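Side-chain contact in mandelate racemase/muconate lactonizing enzyme family protein (Azoarcus sp., PDB 2QDE), which belongs to the enolase superfamily, joining an alpha+beta N-terminal domain to a TIM-barrel-like domain that holds a barium ion in this model: residues L38-G43 / H112-K117. Numbering follows the deposited sequence.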
loop_
_atom_site.group_PDB
_atom_site.type_symbol
_atom_site.label_atom_id
_atom_site.label_comp_id
_atom_site.label_asym_id
_atom_site.label_seq_id
_atom_site.Cartn_x
_atom_site.Cartn_y
_atom_site.Cartn_z
ATOM N N LEU A 38 14.023 41.972 22.443
ATOM C CA LEU A 38 12.624 42.168 22.785
ATOM C C LEU A 38 12.608 42.889 24.129
ATOM O O LEU A 38 12.818 42.276 25.180
ATOM C CB LEU A 38 11.893 40.829 22.897
ATOM C CG LEU A 38 11.830 39.948 21.645
ATOM C CD1 LEU A 38 10.918 38.756 21.929
ATOM C CD2 LEU A 38 11.306 40.746 20.455
ATOM N N HIS A 39 12.382 44.198 24.083
ATOM C CA HIS A 39 12.351 45.016 25.290
ATOM C C HIS A 39 11.024 44.939 26.028
ATOM O O HIS A 39 9.970 45.109 25.426
ATOM C CB HIS A 39 12.616 46.481 24.942
ATOM C CG HIS A 39 13.943 46.722 24.294
ATOM N ND1 HIS A 39 14.175 46.484 22.957
ATOM C CD2 HIS A 39 15.114 47.169 24.806
ATOM C CE1 HIS A 39 15.432 46.775 22.672
ATOM N NE2 HIS A 39 16.022 47.193 23.777
ATOM N N SER A 40 11.075 44.698 27.335
ATOM C CA SER A 40 9.857 44.636 28.138
ATOM C C SER A 40 9.655 45.968 28.861
ATOM O O SER A 40 10.558 46.811 28.901
ATOM C CB SER A 40 9.945 43.520 29.175
ATOM O OG SER A 40 10.772 43.904 30.254
ATOM N N ASP A 41 8.478 46.145 29.451
ATOM C CA ASP A 41 8.157 47.379 30.162
ATOM C C ASP A 41 8.709 47.424 31.584
ATOM O O ASP A 41 8.562 48.426 32.285
ATOM C CB ASP A 41 6.644 47.596 30.178
ATOM C CG ASP A 41 5.890 46.410 30.738
ATOM O OD1 ASP A 41 6.497 45.327 30.897
ATOM O OD2 ASP A 41 4.680 46.555 31.011
ATOM N N GLU A 42 9.350 46.346 32.015
ATOM C CA GLU A 42 9.925 46.320 33.351
ATOM C C GLU A 42 11.446 46.151 33.309
ATOM O O GLU A 42 12.029 45.445 34.135
ATOM C CB GLU A 42 9.259 45.215 34.190
ATOM C CG GLU A 42 7.861 45.623 34.697
ATOM C CD GLU A 42 7.055 44.484 35.325
ATOM O OE1 GLU A 42 7.595 43.757 36.189
ATOM O OE2 GLU A 42 5.863 44.325 34.968
ATOM N N GLY A 43 12.085 46.791 32.331
ATOM C CA GLY A 43 13.536 46.733 32.228
ATOM C C GLY A 43 14.201 45.514 31.610
ATOM O O GLY A 43 15.254 45.644 30.980
ATOM N N HIS A 112 12.159 32.983 25.167
ATOM C CA HIS A 112 12.619 32.090 26.228
ATOM C C HIS A 112 13.638 32.797 27.118
ATOM O O HIS A 112 13.650 32.605 28.330
ATOM C CB HIS A 112 13.260 30.823 25.655
ATOM C CG HIS A 112 12.270 29.794 25.203
ATOM N ND1 HIS A 112 11.655 29.843 23.970
ATOM C CD2 HIS A 112 11.782 28.694 25.825
ATOM C CE1 HIS A 112 10.832 28.815 23.851
ATOM N NE2 HIS A 112 10.890 28.103 24.962
ATOM N N ASP A 113 14.507 33.595 26.506
ATOM C CA ASP A 113 15.515 34.326 27.268
ATOM C C ASP A 113 14.817 35.288 28.228
ATOM O O ASP A 113 15.125 35.323 29.419
ATOM C CB ASP A 113 16.432 35.107 26.327
ATOM C CG ASP A 113 17.489 35.896 27.072
ATOM O OD1 ASP A 113 18.252 35.285 27.847
ATOM O OD2 ASP A 113 17.557 37.130 26.875
ATOM N N LEU A 114 13.863 36.047 27.703
ATOM C CA LEU A 114 13.118 37.010 28.498
ATOM C C LEU A 114 12.299 36.352 29.609
ATOM O O LEU A 114 12.220 36.875 30.718
ATOM C CB LEU A 114 12.216 37.839 27.588
ATOM C CG LEU A 114 11.403 38.982 28.204
ATOM C CD1 LEU A 114 12.294 39.864 29.070
ATOM C CD2 LEU A 114 10.771 39.790 27.074
ATOM N N VAL A 115 11.698 35.201 29.318
ATOM C CA VAL A 115 10.903 34.500 30.326
ATOM C C VAL A 115 11.829 33.980 31.415
ATOM O O VAL A 115 11.535 34.105 32.607
ATOM C CB VAL A 115 10.101 33.334 29.697
ATOM C CG1 VAL A 115 9.428 32.501 30.779
ATOM C CG2 VAL A 115 9.046 33.894 28.759
ATOM N N GLY A 116 12.960 33.418 31.000
ATOM C CA GLY A 116 13.925 32.903 31.954
ATOM C C GLY A 116 14.437 34.006 32.865
ATOM O O GLY A 116 14.595 33.799 34.070
ATOM N N LYS A 117 14.706 35.180 32.293
ATOM C CA LYS A 117 15.185 36.311 33.080
ATOM C C LYS A 117 14.094 36.733 34.055
ATOM O O LYS A 117 14.367 37.009 35.226
ATOM C CB LYS A 117 15.573 37.480 32.167
ATOM C CG LYS A 117 16.887 37.262 31.423
ATOM C CD LYS A 117 17.167 38.370 30.412
ATOM C CE LYS A 117 18.553 38.209 29.790
ATOM N NZ LYS A 117 18.793 39.173 28.682
#
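The flat peptide group that follows L38 meets L114 obliquely: methyl CD2 lies 3.7 Å from L38 O, well out of the peptide plane. This is helix-on-sheet packing in the alpha+beta N-terminal domain of the enolase superfamily, where helix 101-119 covers strand 31-40. L114 spans the gap because its CG stands anti to the backbone N (chi1 -176°), which carries the branch toward the strand; chi2 of 49° then sets CD2 by L38 and CD1 by S40. CD2 also approaches L38 CB, at 4.4 Å, and CD1 comes to 4.3 Å from S40 CB. A branched leucine suits this place, since its two methyls can meet L38 and S40, the two strand residues that point toward the helix. L38 is equally apt, an apolar side chain buried between sheet and helix. S40, at the strand's end, offers a methylene to L114 and a hydroxyl to the turn: OG bonds L44 O and weakly receives E42 N, at 3.3 Å. Beside L114, the buried D113 suits its place because both carboxylate oxygens satisfy backbone N-H groups: OD2 accepts I47 N, tying the helix to strand 45-49, and OD1 accepts L365 N from much later in the chain. OD2 also meets the ammonium of K117, whose extended chain lets it bond V45 O as well: NZ sits 3.0 Å from D113 OD2, on the syn side and 17° out of the carboxylate plane.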